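Local coordinates for choline/ethanolamine kinase family protein (Mesorhizobium loti, PDB 3DXQ) that probably transfers a phosphate group to ethanolamine or a similar small molecule, using a protein-kinase-like two-lobed fold, at residues Phe128-Met133 with Lys247-Leu252; Glu58-Arg63 with Val123-Phe128. One frame throughout, in Å; residues are numbered along the deposited sequence.

Interaction 1. Residues Phe128-Met133 with Lys247-Leu252; sequences FELFAM and KAMCDL
M249 has its CG anti to the carbonyl carbon (chi1 -70°), and its chain then bends at chi2 (-43°). With the last torsion extended, this brings CE to the ring of F131. L130 takes a different torsion, with CG anti to the backbone N (chi1 172°), and reaches the base of the same M249 side chain. The contact is helix-helix packing in the helical C-terminal lobe of a protein-kinase-like fold. The first turn of helix 130-141, with E129 at its N-cap, meets the middle of helix 237-263. L130 CA and M249 CA are the nearest CA pair across the contact, at 8.3 Å, and the helices meet through their side chains.

M249 is a selenomethionine here and serves both partners, crossing each at about a right angle. All the contacts are apolar. L130 and M249 are buried and F131 is partly exposed. M249 also touches A159 and V162 of helix 152-167, and F131 touches R163 of that helix. Within its own turn, L130 CG lies over one face of the F131 ring, offset toward the rim. Across the contact, L130 CD2 lies 4.0 Å from M249 CB. M249 CE comes to the edge of the F131 ring, in its plane, with CE1 and CZ as its nearest ring atoms.

Interaction 2. Residues Glu58-Arg63 with Val123-Phe128; sequences EAVAAR and VFPFRF
F124 lays a face of its ring against A61, and this pair is the buried, closer half of the contact. The CA atoms of A61 and F124 are 5.8 Å apart, so helix 55-67 and the loop come near each other at this point. CG of F124 stands anti to its carbonyl carbon (chi1 -61°), which swings the ring toward the helix, and chi2 (-22°) sets its CD1 and CE1 side against A61. A61 CB sits over one ring face, offset toward the rim, and is 4.1 Å from F124 CE1. The same CE1 is 3.5 Å from A61 O. The small alanine lets the ring lie against the helix backbone as well as against the methyl group. Around this half, S200 touches both residues, and M202 and E64 touch F124. E64 also accepts a hydrogen bond from V123 N, just before the phenylalanine. A serine in place of F124 would probably leave the A61 methyl without its aromatic cover and open a gap between helix and loop.

The other half is looser and faces solvent. V60 and P125 are both exposed, and they meet through V60 CG1 and P125 CD at 4.2 Å. On its own side of the contact, P125 sets CG over the centre of the F126 ring, 4.1 Å above its plane. N57 of the helix touches both P125 and F126.

Helix 55-67 falls in sequence between the third and fourth strands of the five-stranded antiparallel sheet. This is the place of helix C in protein kinases. The loop leads from helix 106-118 into helix 130-141. The contact is therefore consistent with a junction between the N-terminal and C-terminal lobes of the kinase-like fold.

Overall arrangement
The two contacts follow each other along the chain and share F128, though it touches neither opposite segment. Their centres are about 19 Å apart. The 123-128 loop of interaction 2 runs directly into helix 130-141 of interaction 1. Interaction 1 joins two helices of the C-terminal lobe and is buried. Interaction 2 sets a loop against helix 55-67 beside the N-terminal sheet and is only partly buried. Both rest on apolar contacts that include a phenylalanine. In interaction 1 the ring edge receives a methyl; in interaction 2 a ring face does. Between them, F126 and F128 make backbone hydrogen bonds with M202, tying the connecting chain to strand 201-203.

Interaction 1. Residues Phe128-Met133 with Lys247-Leu252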
ATOM      1  N   PHE A 128      -3.327 -12.384  -2.199  1.00 49.93           N
ATOM      2  CA  PHE A 128      -2.024 -11.770  -1.970  1.00 48.59           C
ATOM      3  C   PHE A 128      -1.086 -12.868  -1.494  1.00 48.31           C
ATOM      4  O   PHE A 128      -1.375 -13.549  -0.523  1.00 48.61           O
ATOM      5  CB  PHE A 128      -2.136 -10.649  -0.939  1.00 47.95           C
ATOM      6  CG  PHE A 128      -0.863  -9.867  -0.751  1.00 51.53           C
ATOM      7  CD1 PHE A 128      -0.525  -8.839  -1.624  1.00 49.48           C
ATOM      8  CD2 PHE A 128       0.011 -10.171   0.295  1.00 49.74           C
ATOM      9  CE1 PHE A 128       0.656  -8.126  -1.461  1.00 45.44           C
ATOM     10  CE2 PHE A 128       1.184  -9.455   0.469  1.00 45.95           C
ATOM     11  CZ  PHE A 128       1.505  -8.431  -0.410  1.00 46.07           C
ATOM     12  N   GLU A 129       0.026 -13.053  -2.196  1.00 49.06           N
ATOM     13  CA  GLU A 129       0.972 -14.143  -1.892  1.00 49.72           C
ATOM     14  C   GLU A 129       2.299 -13.558  -1.424  1.00 47.43           C
ATOM     15  O   GLU A 129       3.222 -13.372  -2.222  1.00 47.33           O
ATOM     16  CB  GLU A 129       1.187 -15.026  -3.136  1.00 50.98           C
ATOM     17  CG  GLU A 129      -0.080 -15.758  -3.645  1.00 54.18           C
ATOM     18  CD  GLU A 129      -0.472 -16.939  -2.783  1.00 56.79           C
ATOM     19  OE1 GLU A 129       0.382 -17.389  -1.991  1.00 63.96           O
ATOM     20  OE2 GLU A 129      -1.615 -17.424  -2.905  1.00 56.15           O
ATOM     21  N   LEU A 130       2.385 -13.279  -0.124  1.00 45.42           N
ATOM     22  CA  LEU A 130       3.557 -12.625   0.450  1.00 44.29           C
ATOM     23  C   LEU A 130       4.855 -13.427   0.257  1.00 45.61           C
ATOM     24  O   LEU A 130       5.835 -12.914  -0.297  1.00 44.67           O
ATOM     25  CB  LEU A 130       3.321 -12.327   1.924  1.00 44.34           C
ATOM     26  CG  LEU A 130       4.517 -11.803   2.738  1.00 46.04           C
ATOM     27  CD1 LEU A 130       5.237 -10.643   2.033  1.00 45.94           C
ATOM     28  CD2 LEU A 130       4.036 -11.380   4.119  1.00 42.18           C
ATOM     29  N   PHE A 131       4.846 -14.687   0.680  1.00 45.81           N
ATOM     30  CA  PHE A 131       6.042 -15.512   0.613  1.00 45.92           C
ATOM     31  C   PHE A 131       6.308 -16.123  -0.739  1.00 47.04           C
ATOM     32  O   PHE A 131       7.448 -16.519  -1.024  1.00 46.52           O
ATOM     33  CB  PHE A 131       5.994 -16.579   1.691  1.00 46.43           C
ATOM     34  CG  PHE A 131       6.028 -15.999   3.050  1.00 46.26           C
ATOM     35  CD1 PHE A 131       7.232 -15.570   3.588  1.00 41.45           C
ATOM     36  CD2 PHE A 131       4.860 -15.793   3.759  1.00 48.49           C
ATOM     37  CE1 PHE A 131       7.283 -14.981   4.827  1.00 44.69           C
ATOM     38  CE2 PHE A 131       4.904 -15.205   5.023  1.00 50.55           C
ATOM     39  CZ  PHE A 131       6.121 -14.794   5.556  1.00 46.42           C
ATOM     40  N   ALA A 132       5.275 -16.212  -1.576  1.00 48.18           N
ATOM     41  CA  ALA A 132       5.491 -16.644  -2.955  1.00 48.53           C
ATOM     42  C   ALA A 132       6.383 -15.582  -3.601  1.00 49.26           C
ATOM     43  O   ALA A 132       7.478 -15.884  -4.114  1.00 48.48           O
ATOM     44  CB  ALA A 132       4.183 -16.770  -3.694  1.00 46.73           C
HETATM   45  N   MSE A 133       5.934 -14.331  -3.512  1.00 49.63           N
HETATM   46  CA  MSE A 133       6.698 -13.214  -4.065  1.00 51.00           C
HETATM   47  C   MSE A 133       8.122 -13.140  -3.508  1.00 49.24           C
HETATM   48  O   MSE A 133       9.068 -12.928  -4.263  1.00 50.95           O
HETATM   49  CB  MSE A 133       5.977 -11.892  -3.838  1.00 49.09           C
HETATM   50  CG  MSE A 133       4.740 -11.761  -4.682  1.00 50.07           C
HETATM   51 SE   MSE A 133       3.840 -10.063  -4.401  0.75 58.29          SE
HETATM   52  CE  MSE A 133       1.860 -10.640  -4.778  1.00 52.72           C
ATOM     53  N   LYS A 247       5.232  -5.316   9.466  1.00 46.27           N
ATOM     54  CA  LYS A 247       6.153  -4.190   9.333  1.00 45.96           C
ATOM     55  C   LYS A 247       7.486  -4.722   8.793  1.00 44.12           C
ATOM     56  O   LYS A 247       8.016  -4.197   7.826  1.00 43.09           O
ATOM     57  CB  LYS A 247       6.398  -3.490  10.671  1.00 47.22           C
ATOM     58  CG  LYS A 247       5.427  -2.390  11.059  1.00 46.70           C
ATOM     59  CD  LYS A 247       5.703  -1.971  12.502  1.00 50.89           C
ATOM     60  CE  LYS A 247       5.585  -0.481  12.735  1.00 54.12           C
ATOM     61  NZ  LYS A 247       5.648  -0.110  14.191  1.00 50.84           N
ATOM     62  N   ALA A 248       8.003  -5.787   9.399  1.00 43.21           N
ATOM     63  CA  ALA A 248       9.284  -6.352   8.974  1.00 43.29           C
ATOM     64  C   ALA A 248       9.194  -6.956   7.573  1.00 43.61           C
ATOM     65  O   ALA A 248      10.029  -6.666   6.727  1.00 45.58           O
ATOM     66  CB  ALA A 248       9.799  -7.402   9.988  1.00 41.88           C
HETATM   67  N   MSE A 249       8.191  -7.793   7.327  1.00 42.99           N
HETATM   68  CA  MSE A 249       8.058  -8.455   6.028  1.00 44.09           C
HETATM   69  C   MSE A 249       7.798  -7.497   4.887  1.00 45.70           C
HETATM   70  O   MSE A 249       8.221  -7.746   3.767  1.00 45.62           O
HETATM   71  CB  MSE A 249       6.940  -9.491   6.057  1.00 45.04           C
HETATM   72  CG  MSE A 249       7.232 -10.724   6.889  1.00 42.80           C
HETATM   73 SE   MSE A 249       9.066 -11.404   6.641  0.75 39.36          SE
HETATM   74  CE  MSE A 249       8.733 -13.221   7.082  1.00 51.28           C
ATOM     75  N   CYS A 250       7.075  -6.421   5.175  1.00 47.77           N
ATOM     76  CA  CYS A 250       6.790  -5.385   4.202  1.00 46.57           C
ATOM     77  C   CYS A 250       8.072  -4.744   3.710  1.00 45.65           C
ATOM     78  O   CYS A 250       8.311  -4.633   2.523  1.00 43.42           O
ATOM     79  CB  CYS A 250       5.898  -4.331   4.837  1.00 48.03           C
ATOM     80  SG  CYS A 250       5.266  -3.130   3.688  1.00 53.41           S
ATOM     81  N   ASP A 251       8.920  -4.333   4.636  1.00 47.29           N
ATOM     82  CA  ASP A 251      10.231  -3.803   4.272  1.00 45.90           C
ATOM     83  C   ASP A 251      11.052  -4.811   3.485  1.00 46.15           C
ATOM     84  O   ASP A 251      11.727  -4.447   2.522  1.00 48.39           O
ATOM     85  CB  ASP A 251      11.027  -3.395   5.513  1.00 45.53           C
ATOM     86  CG  ASP A 251      10.844  -1.934   5.898  1.00 47.45           C
ATOM     87  OD1 ASP A 251      10.512  -1.105   5.034  1.00 49.28           O
ATOM     88  OD2 ASP A 251      11.073  -1.609   7.080  1.00 51.30           O
ATOM     89  N   LEU A 252      11.023  -6.069   3.903  1.00 45.72           N
ATOM     90  CA  LEU A 252      11.813  -7.102   3.234  1.00 46.28           C
ATOM     91  C   LEU A 252      11.376  -7.285   1.783  1.00 46.76           C
ATOM     92  O   LEU A 252      12.218  -7.382   0.886  1.00 47.42           O
ATOM     93  CB  LEU A 252      11.685  -8.442   3.968  1.00 46.35           C
ATOM     94  CG  LEU A 252      12.518  -9.584   3.383  1.00 46.47           C
ATOM     95  CD1 LEU A 252      13.984  -9.266   3.452  1.00 41.20           C
ATOM     96  CD2 LEU A 252      12.227 -10.853   4.116  1.00 45.70           C
TER

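Interaction 2. Residues Glu58-Arg63 with Val123-Phe128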
ATOM      1  N   GLU A  58      -7.030  -3.925 -10.993  1.00 51.10           N
ATOM      2  CA  GLU A  58      -7.318  -2.600 -10.458  1.00 49.63           C
ATOM      3  C   GLU A  58      -8.749  -2.197 -10.727  1.00 47.96           C
ATOM      4  O   GLU A  58      -9.422  -1.694  -9.835  1.00 49.98           O
ATOM      5  CB  GLU A  58      -6.366  -1.554 -11.050  1.00 49.21           C
ATOM      6  CG  GLU A  58      -6.412  -0.198 -10.344  1.00 49.29           C
ATOM      7  CD  GLU A  58      -5.577   0.846 -11.029  1.00 51.20           C
ATOM      8  OE1 GLU A  58      -5.047   0.569 -12.123  1.00 53.27           O
ATOM      9  OE2 GLU A  58      -5.450   1.950 -10.465  1.00 56.28           O
ATOM     10  N   ALA A  59      -9.218  -2.417 -11.947  1.00 45.65           N
ATOM     11  CA  ALA A  59     -10.565  -1.981 -12.320  1.00 45.43           C
ATOM     12  C   ALA A  59     -11.601  -2.636 -11.399  1.00 44.38           C
ATOM     13  O   ALA A  59     -12.454  -1.964 -10.818  1.00 43.97           O
ATOM     14  CB  ALA A  59     -10.856  -2.274 -13.808  1.00 42.34           C
ATOM     15  N   VAL A  60     -11.498  -3.951 -11.248  1.00 43.25           N
ATOM     16  CA  VAL A  60     -12.453  -4.687 -10.435  1.00 43.33           C
ATOM     17  C   VAL A  60     -12.331  -4.278  -8.976  1.00 43.77           C
ATOM     18  O   VAL A  60     -13.318  -4.045  -8.293  1.00 44.82           O
ATOM     19  CB  VAL A  60     -12.240  -6.217 -10.569  1.00 43.60           C
ATOM     20  CG1 VAL A  60     -13.165  -6.971  -9.621  1.00 34.26           C
ATOM     21  CG2 VAL A  60     -12.428  -6.655 -12.022  1.00 33.11           C
ATOM     22  N   ALA A  61     -11.096  -4.173  -8.522  1.00 43.32           N
ATOM     23  CA  ALA A  61     -10.808  -3.821  -7.150  1.00 43.91           C
ATOM     24  C   ALA A  61     -11.369  -2.449  -6.778  1.00 43.74           C
ATOM     25  O   ALA A  61     -12.057  -2.316  -5.763  1.00 46.10           O
ATOM     26  CB  ALA A  61      -9.299  -3.883  -6.890  1.00 42.71           C
ATOM     27  N   ALA A  62     -11.080  -1.437  -7.596  1.00 42.27           N
ATOM     28  CA  ALA A  62     -11.517  -0.071  -7.300  1.00 41.49           C
ATOM     29  C   ALA A  62     -13.035   0.008  -7.275  1.00 41.41           C
ATOM     30  O   ALA A  62     -13.602   0.683  -6.427  1.00 42.13           O
ATOM     31  CB  ALA A  62     -10.948   0.941  -8.310  1.00 40.25           C
ATOM     32  N   ARG A  63     -13.699  -0.682  -8.197  1.00 41.80           N
ATOM     33  CA  ARG A  63     -15.155  -0.649  -8.215  1.00 43.58           C
ATOM     34  C   ARG A  63     -15.730  -1.243  -6.952  1.00 42.61           C
ATOM     35  O   ARG A  63     -16.661  -0.706  -6.389  1.00 42.98           O
ATOM     36  CB  ARG A  63     -15.726  -1.347  -9.431  1.00 44.65           C
ATOM     37  CG  ARG A  63     -15.563  -0.560 -10.719  1.00 49.10           C
ATOM     38  CD  ARG A  63     -16.628  -0.930 -11.738  1.00 54.99           C
ATOM     39  NE  ARG A  63     -16.412  -0.263 -13.023  1.00 58.53           N
ATOM     40  CZ  ARG A  63     -15.561  -0.677 -13.960  1.00 61.30           C
ATOM     41  NH1 ARG A  63     -14.811  -1.766 -13.774  1.00 61.18           N
ATOM     42  NH2 ARG A  63     -15.445   0.017 -15.090  1.00 60.14           N
ATOM     43  N   VAL A 123     -15.229  -7.953  -2.796  1.00 43.57           N
ATOM     44  CA  VAL A 123     -14.620  -9.224  -3.188  1.00 43.59           C
ATOM     45  C   VAL A 123     -13.535  -8.950  -4.207  1.00 44.54           C
ATOM     46  O   VAL A 123     -13.841  -8.460  -5.288  1.00 44.41           O
ATOM     47  CB  VAL A 123     -15.622 -10.169  -3.864  1.00 44.68           C
ATOM     48  CG1 VAL A 123     -14.886 -11.376  -4.450  1.00 39.03           C
ATOM     49  CG2 VAL A 123     -16.696 -10.600  -2.870  1.00 38.46           C
ATOM     50  N   PHE A 124     -12.279  -9.249  -3.861  1.00 45.92           N
ATOM     51  CA  PHE A 124     -11.146  -9.055  -4.774  1.00 45.80           C
ATOM     52  C   PHE A 124     -10.764 -10.406  -5.350  1.00 47.99           C
ATOM     53  O   PHE A 124     -10.704 -11.385  -4.622  1.00 49.71           O
ATOM     54  CB  PHE A 124      -9.933  -8.406  -4.090  1.00 44.40           C
ATOM     55  CG  PHE A 124     -10.181  -7.015  -3.518  1.00 42.29           C
ATOM     56  CD1 PHE A 124     -11.216  -6.199  -3.973  1.00 45.14           C
ATOM     57  CD2 PHE A 124      -9.296  -6.497  -2.567  1.00 41.54           C
ATOM     58  CE1 PHE A 124     -11.388  -4.901  -3.456  1.00 44.72           C
ATOM     59  CE2 PHE A 124      -9.449  -5.224  -2.050  1.00 40.66           C
ATOM     60  CZ  PHE A 124     -10.507  -4.414  -2.493  1.00 43.45           C
ATOM     61  N   PRO A 125     -10.476 -10.460  -6.662  1.00 51.23           N
ATOM     62  CA  PRO A 125     -10.285 -11.740  -7.355  1.00 51.35           C
ATOM     63  C   PRO A 125      -8.999 -12.474  -7.054  1.00 52.39           C
ATOM     64  O   PRO A 125      -8.957 -13.688  -7.182  1.00 52.77           O
ATOM     65  CB  PRO A 125     -10.269 -11.334  -8.831  1.00 51.09           C
ATOM     66  CG  PRO A 125      -9.766  -9.952  -8.826  1.00 53.25           C
ATOM     67  CD  PRO A 125     -10.293  -9.315  -7.579  1.00 51.91           C
ATOM     68  N   PHE A 126      -7.947 -11.755  -6.696  1.00 53.92           N
ATOM     69  CA  PHE A 126      -6.659 -12.398  -6.503  1.00 53.89           C
ATOM     70  C   PHE A 126      -6.249 -12.464  -5.046  1.00 52.33           C
ATOM     71  O   PHE A 126      -6.683 -11.674  -4.235  1.00 52.52           O
ATOM     72  CB  PHE A 126      -5.603 -11.708  -7.367  1.00 54.96           C
ATOM     73  CG  PHE A 126      -5.934 -11.719  -8.848  1.00 57.51           C
ATOM     74  CD1 PHE A 126      -6.434 -12.869  -9.469  1.00 61.91           C
ATOM     75  CD2 PHE A 126      -5.716 -10.585  -9.629  1.00 58.61           C
ATOM     76  CE1 PHE A 126      -6.729 -12.872 -10.836  1.00 59.19           C
ATOM     77  CE2 PHE A 126      -6.005 -10.589 -11.006  1.00 56.96           C
ATOM     78  CZ  PHE A 126      -6.507 -11.729 -11.600  1.00 57.38           C
ATOM     79  N   ARG A 127      -5.433 -13.461  -4.742  1.00 51.81           N
ATOM     80  CA  ARG A 127      -4.956 -13.737  -3.406  1.00 52.53           C
ATOM     81  C   ARG A 127      -3.579 -13.095  -3.292  1.00 51.22           C
ATOM     82  O   ARG A 127      -2.762 -13.229  -4.193  1.00 51.60           O
ATOM     83  CB  ARG A 127      -4.886 -15.261  -3.216  1.00 52.47           C
ATOM     84  CG  ARG A 127      -4.254 -15.763  -1.929  1.00 60.60           C
ATOM     85  CD  ARG A 127      -5.178 -15.613  -0.740  1.00 72.38           C
ATOM     86  NE  ARG A 127      -4.578 -16.143   0.494  1.00 78.03           N
ATOM     87  CZ  ARG A 127      -3.802 -15.457   1.345  1.00 81.58           C
ATOM     88  NH1 ARG A 127      -3.486 -14.177   1.133  1.00 82.86           N
ATOM     89  NH2 ARG A 127      -3.329 -16.063   2.431  1.00 82.37           N
ATOM     90  N   PHE A 128      -3.327 -12.384  -2.199  1.00 49.93           N
ATOM     91  CA  PHE A 128      -2.024 -11.770  -1.970  1.00 48.59           C
ATOM     92  C   PHE A 128      -1.086 -12.868  -1.494  1.00 48.31           C
ATOM     93  O   PHE A 128      -1.375 -13.549  -0.523  1.00 48.61           O
ATOM     94  CB  PHE A 128      -2.136 -10.649  -0.939  1.00 47.95           C
ATOM     95  CG  PHE A 128      -0.863  -9.867  -0.751  1.00 51.53           C
ATOM     96  CD1 PHE A 128      -0.525  -8.839  -1.624  1.00 49.48           C
ATOM     97  CD2 PHE A 128       0.011 -10.171   0.295  1.00 49.74           C
ATOM     98  CE1 PHE A 128       0.656  -8.126  -1.461  1.00 45.44           C
ATOM     99  CE2 PHE A 128       1.184  -9.455   0.469  1.00 45.95           C
ATOM    100  CZ  PHE A 128       1.505  -8.431  -0.410  1.00 46.07           C
TER